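Local coordinates for protein RPA0582 (Rhodopseudomonas palustris, PDB 3HHL) that is of unknown function but carries a DUF1330 domain of the dimeric alpha-beta barrel clan and forms a dimer, at residues B[19-24]-B[128-133]; B[27-32]-B[124-129]. All coordinates share one frame; numbering follows the deposited sequence. Where two conformers were deposited one is given.

Contact 1 (B[19-24]-B[128-133]); sequences NDREGP and RLKPLK
Arg128 reaches from its strand to the loop 19-24 and grips the backbone carbonyl of Asn19 end-on with two nitrogens. Arg128 NH2 and Arg128 NH1 lie 2.8 Å and 3.0 Å from Asn19 O, which sits in the guanidinium plane. An arginine thus clasps the carbonyl just past the end of a helix, at the dimer interface. With CG anti to the backbone N (chi1 172°), the extended chain carries the group out to the loop. The Asn19 amide lies over one guanidinium face, its ND2 3.6 Å from Arg128 NH2. Arg21 comes from the opposite direction, its NE 3.1 Å from Arg128 NH2. This is a pair of donors, not a bond. Arg128 NH2 lies over a face of the Arg21 guanidinium, Arg21 NE is at the edge of the Arg128 group, and the planes are 78° apart. Glu76 of the partner subunit forms salt bridges with both arginines and probably offsets their like charges. At Lys130, CB packs obliquely against Arg21 NH2 at 3.6 Å. That guanidinium is also tied within its own loop, by Arg21 NH1 to Gly23 O and by Arg21 NH2 to Pro24 O, both at 2.9 Å. Pro131 ends the contact, with its CD 3.5 Å from Pro24 O. The loop joins helix 10-18 to strand 25-33. Strand 121-131 runs beside strand 25-33 and pairs antiparallel with a strand of the partner subunit.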
# COMPACT_ATOMS: atom_id res chain seq x y z
N ASN B 19 5.45 18.72 -8.29
CA ASN B 19 5.68 18.69 -6.89
C ASN B 19 7.10 18.20 -6.61
O ASN B 19 7.32 17.05 -6.31
CB ASN B 19 4.66 17.83 -6.17
CG ASN B 19 4.87 17.87 -4.70
OD1 ASN B 19 5.77 18.62 -4.21
ND2 ASN B 19 4.09 17.12 -3.96
N ASP B 20 8.06 19.11 -6.69
CA ASP B 20 9.45 18.73 -6.67
C ASP B 20 10.14 19.12 -5.35
O ASP B 20 11.31 19.41 -5.33
CB ASP B 20 10.15 19.41 -7.83
CG ASP B 20 10.20 20.92 -7.68
OD1 ASP B 20 9.48 21.51 -6.84
OD2 ASP B 20 11.00 21.51 -8.41
N ARG B 21 9.40 19.11 -4.25
CA ARG B 21 9.96 19.48 -2.96
C ARG B 21 11.16 18.59 -2.67
O ARG B 21 11.15 17.40 -2.95
CB ARG B 21 8.91 19.42 -1.81
CG ARG B 21 8.62 18.03 -1.25
CD ARG B 21 8.12 17.00 -2.26
NE ARG B 21 7.89 15.70 -1.62
CZ ARG B 21 8.85 14.81 -1.36
NH1 ARG B 21 10.12 15.07 -1.67
NH2 ARG B 21 8.55 13.68 -0.76
N GLU B 22 12.18 19.19 -2.07
CA GLU B 22 13.37 18.45 -1.62
C GLU B 22 12.99 17.40 -0.53
O GLU B 22 12.18 17.68 0.41
CB GLU B 22 14.45 19.41 -1.09
CG GLU B 22 15.81 18.77 -0.98
CD GLU B 22 16.95 19.76 -0.92
OE1 GLU B 22 16.95 20.76 -1.66
OE2 GLU B 22 17.86 19.54 -0.10
N GLY B 23 13.59 16.22 -0.70
CA GLY B 23 13.43 15.14 0.24
C GLY B 23 13.16 13.85 -0.49
O GLY B 23 12.75 13.83 -1.61
N PRO B 24 13.46 12.74 0.15
CA PRO B 24 13.19 11.48 -0.46
C PRO B 24 11.70 11.32 -0.72
O PRO B 24 10.86 12.01 -0.08
CB PRO B 24 13.63 10.46 0.60
CG PRO B 24 14.24 11.21 1.68
CD PRO B 24 14.26 12.63 1.39
N ARG B 128 2.76 7.71 -4.45
CA ARG B 128 3.90 8.50 -4.06
C ARG B 128 3.66 9.02 -2.65
O ARG B 128 2.62 9.61 -2.40
CB ARG B 128 4.08 9.67 -4.98
CG ARG B 128 5.15 10.64 -4.48
CD ARG B 128 5.22 11.90 -5.35
NE ARG B 128 5.92 12.97 -4.68
CZ ARG B 128 6.38 14.07 -5.25
NH1 ARG B 128 6.23 14.27 -6.53
NH2 ARG B 128 6.97 14.99 -4.49
N LEU B 129 4.64 8.82 -1.74
CA LEU B 129 4.53 9.33 -0.39
C LEU B 129 5.77 10.08 0.06
O LEU B 129 6.87 9.79 -0.41
CB LEU B 129 4.23 8.19 0.57
CG LEU B 129 3.05 7.29 0.17
CD1 LEU B 129 3.55 5.93 -0.35
CD2 LEU B 129 2.04 7.11 1.27
N LYS B 130 5.58 11.05 0.94
CA LYS B 130 6.68 11.63 1.70
C LYS B 130 6.81 10.83 2.98
O LYS B 130 5.88 10.75 3.72
CB LYS B 130 6.39 13.07 2.08
CG LYS B 130 7.55 13.76 2.77
CD LYS B 130 7.18 14.77 3.81
CE LYS B 130 7.11 16.16 3.28
NZ LYS B 130 6.00 16.93 4.05
N PRO B 131 7.97 10.27 3.25
CA PRO B 131 8.18 9.53 4.49
C PRO B 131 7.99 10.36 5.75
O PRO B 131 8.48 11.44 5.80
CB PRO B 131 9.66 9.10 4.40
CG PRO B 131 10.04 9.27 3.04
CD PRO B 131 9.20 10.35 2.46
N LEU B 132 7.32 9.81 6.75
CA LEU B 132 7.19 10.48 8.04
C LEU B 132 7.93 9.76 9.14
O LEU B 132 8.18 8.57 9.06
CB LEU B 132 5.74 10.60 8.44
CG LEU B 132 4.82 11.19 7.39
CD1 LEU B 132 3.38 10.98 7.76
CD2 LEU B 132 5.09 12.68 7.20
N LYS B 133 8.31 10.50 10.17
CA LYS B 133 8.86 9.88 11.37
C LYS B 133 7.66 9.25 12.04
O LYS B 133 6.76 9.99 12.42
CB LYS B 133 9.51 10.90 12.31
CG LYS B 133 9.73 10.40 13.76

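Contact 2 (B[27-32]-B[124-129]); sequences MLNLVR and SRLIRL
Leu28 and Ile127 exchange two backbone hydrogen bonds, as do Leu30 and Arg125, so the antiparallel strands 27-32 and 124-129 are joined at two hydrogen-bonded pairs. Ile127 N to Leu28 O is 2.9 Å and nearly straight (173°). Arg125 N to Leu30 O is 2.8 Å. The non-hydrogen-bonded pairs add CA-H...O contacts, such as Leu126 CA to Leu28 O. Arg125 O accepts from Leu30 N and also from a water, which donates to Asn29 OD1 at 2.7 Å. Asn29 ND2 makes a weak bond to Met27 O. The Asn29 amide lies alongside Leu126, pointing the same way, with OD1 3.2 Å from Leu126 CD1. On this face the bent selenomethionine Met27 sets CE 3.7 Å from Leu126 CG, and its SE meets Arg128 CB. On the other face Leu28 CB touches Leu129 CD1 at 3.7 Å, and Leu30 CD1 rests on Arg125 CB. The Arg125 chain bends at chi2 (-65°), and NH1 returns to Ser124 O at 2.9 Å, from above the carbonyl plane. NH1 also forms a salt bridge with Asp123, and NE one with Glu85 of the partner subunit. With alanine in place of Arg125, Glu85 of that subunit and Asp123 would probably lose their cationic mate, and Leu30 the CG that flanks it. Ser124 OG is bonded to His5 O and to Arg117 NH2. Strand 25-33 lies between strands 89-95 and 121-131, hydrogen-bonding to Ala93 and Phe91 on its far edge. Residues 126-129 pair with a strand of the partner subunit, so the antiparallel sheet continues across the interface, consistent with the dimeric alpha-beta barrel clan.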
# COMPACT_ATOMS: atom_id res chain seq x y z
N MSE B 27 7.89 5.24 -2.85
CA MSE B 27 7.00 4.81 -3.87
C MSE B 27 6.46 3.43 -3.45
O MSE B 27 7.16 2.41 -3.56
CB MSE B 27 7.76 4.73 -5.17
CG MSE B 27 8.36 6.02 -5.65
SE MSE B 27 7.11 7.48 -5.89
CE MSE B 27 6.21 7.05 -7.51
N LEU B 28 5.22 3.42 -2.97
CA LEU B 28 4.52 2.19 -2.64
C LEU B 28 3.98 1.56 -3.91
O LEU B 28 3.15 2.17 -4.57
CB LEU B 28 3.39 2.45 -1.68
CG LEU B 28 2.56 1.27 -1.22
CD1 LEU B 28 3.41 0.10 -0.68
CD2 LEU B 28 1.53 1.79 -0.16
N ASN B 29 4.47 0.39 -4.27
CA ASN B 29 4.00 -0.35 -5.45
C ASN B 29 3.08 -1.52 -5.03
O ASN B 29 3.49 -2.40 -4.23
CB ASN B 29 5.20 -0.97 -6.17
CG ASN B 29 6.05 0.02 -6.92
OD1 ASN B 29 6.03 0.02 -8.15
ND2 ASN B 29 6.81 0.85 -6.21
N LEU B 30 1.85 -1.56 -5.53
CA LEU B 30 1.00 -2.74 -5.38
C LEU B 30 0.88 -3.35 -6.80
O LEU B 30 0.38 -2.72 -7.71
CB LEU B 30 -0.37 -2.36 -4.83
CG LEU B 30 -0.37 -1.48 -3.58
CD1 LEU B 30 -1.76 -1.04 -3.22
CD2 LEU B 30 0.28 -2.19 -2.39
N VAL B 31 1.35 -4.57 -7.01
CA VAL B 31 1.36 -5.09 -8.36
C VAL B 31 0.71 -6.47 -8.53
O VAL B 31 1.12 -7.45 -7.86
CB VAL B 31 2.80 -5.22 -8.89
CG1 VAL B 31 2.75 -5.59 -10.36
CG2 VAL B 31 3.57 -3.92 -8.65
N ARG B 32 -0.27 -6.51 -9.43
CA ARG B 32 -0.96 -7.75 -9.76
C ARG B 32 -0.52 -8.17 -11.15
O ARG B 32 -0.65 -7.41 -12.11
CB ARG B 32 -2.47 -7.57 -9.69
CG ARG B 32 -3.25 -8.89 -9.74
CD ARG B 32 -4.77 -8.72 -9.54
NE ARG B 32 -5.51 -9.84 -10.13
CZ ARG B 32 -6.74 -10.23 -9.79
NH1 ARG B 32 -7.42 -9.62 -8.83
NH2 ARG B 32 -7.29 -11.27 -10.40
N SER B 124 -2.22 -2.46 -11.18
CA SER B 124 -1.20 -2.00 -10.22
C SER B 124 -1.54 -0.67 -9.60
O SER B 124 -2.29 0.08 -10.17
CB SER B 124 0.16 -1.84 -10.92
OG SER B 124 0.08 -0.84 -11.93
N ARG B 125 -0.97 -0.37 -8.44
CA ARG B 125 -0.97 1.00 -7.91
C ARG B 125 0.45 1.43 -7.67
O ARG B 125 1.27 0.61 -7.33
CB ARG B 125 -1.72 1.10 -6.60
CG ARG B 125 -3.13 0.68 -6.68
CD ARG B 125 -3.92 1.59 -7.58
NE ARG B 125 -5.31 1.17 -7.59
CZ ARG B 125 -5.83 0.30 -8.45
NH1 ARG B 125 -5.09 -0.27 -9.41
NH2 ARG B 125 -7.13 0.01 -8.37
N LEU B 126 0.73 2.71 -7.91
CA LEU B 126 2.03 3.30 -7.57
C LEU B 126 1.69 4.59 -6.86
O LEU B 126 1.21 5.55 -7.47
CB LEU B 126 2.88 3.55 -8.82
CG LEU B 126 4.32 4.07 -8.63
CD1 LEU B 126 5.07 3.10 -7.78
CD2 LEU B 126 5.07 4.30 -9.99
N ILE B 127 1.91 4.58 -5.55
CA ILE B 127 1.51 5.67 -4.68
C ILE B 127 2.74 6.41 -4.23
O ILE B 127 3.67 5.80 -3.71
CB ILE B 127 0.76 5.14 -3.46
CG1 ILE B 127 -0.42 4.23 -3.93
CG2 ILE B 127 0.31 6.31 -2.60
CD1 ILE B 127 -1.23 3.59 -2.80
N ARG B 128 2.76 7.71 -4.45
CA ARG B 128 3.90 8.50 -4.06
C ARG B 128 3.66 9.02 -2.65
O ARG B 128 2.62 9.61 -2.40
CB ARG B 128 4.08 9.67 -4.98
CG ARG B 128 5.15 10.64 -4.48
CD ARG B 128 5.22 11.90 -5.35
NE ARG B 128 5.92 12.97 -4.68
CZ ARG B 128 6.38 14.07 -5.25
NH1 ARG B 128 6.23 14.27 -6.53
NH2 ARG B 128 6.97 14.99 -4.49
N LEU B 129 4.64 8.82 -1.74
CA LEU B 129 4.53 9.33 -0.39
C LEU B 129 5.77 10.08 0.06
O LEU B 129 6.87 9.79 -0.41
CB LEU B 129 4.23 8.19 0.57
CG LEU B 129 3.05 7.29 0.17
CD1 LEU B 129 3.55 5.93 -0.35
CD2 LEU B 129 2.04 7.11 1.27
O HOH W 1 3.65 -0.42 -9.24

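How the contacts relate
Contacts 1 and 2 meet on strand 121-131 and share Arg128 and Leu129, with centres about 15 Å apart. Contact 2 lies deep in the chain, its centre about 6 Å from the chain centre. Contact 1 lies near the end of the strand, about 17 Å from that centre. Arg128 serves both: its CB packs on Met27 in contact 2, while its guanidinium holds the loop in contact 1. Both contacts also border the dimer interface. The function is not established, so neither can be tied to a catalytic site. A bound PE8 lies about 3 Å from the Asn29 side chain, and a PEG about 5 Å from that of Pro24. Both probably come from the crystallisation liquor.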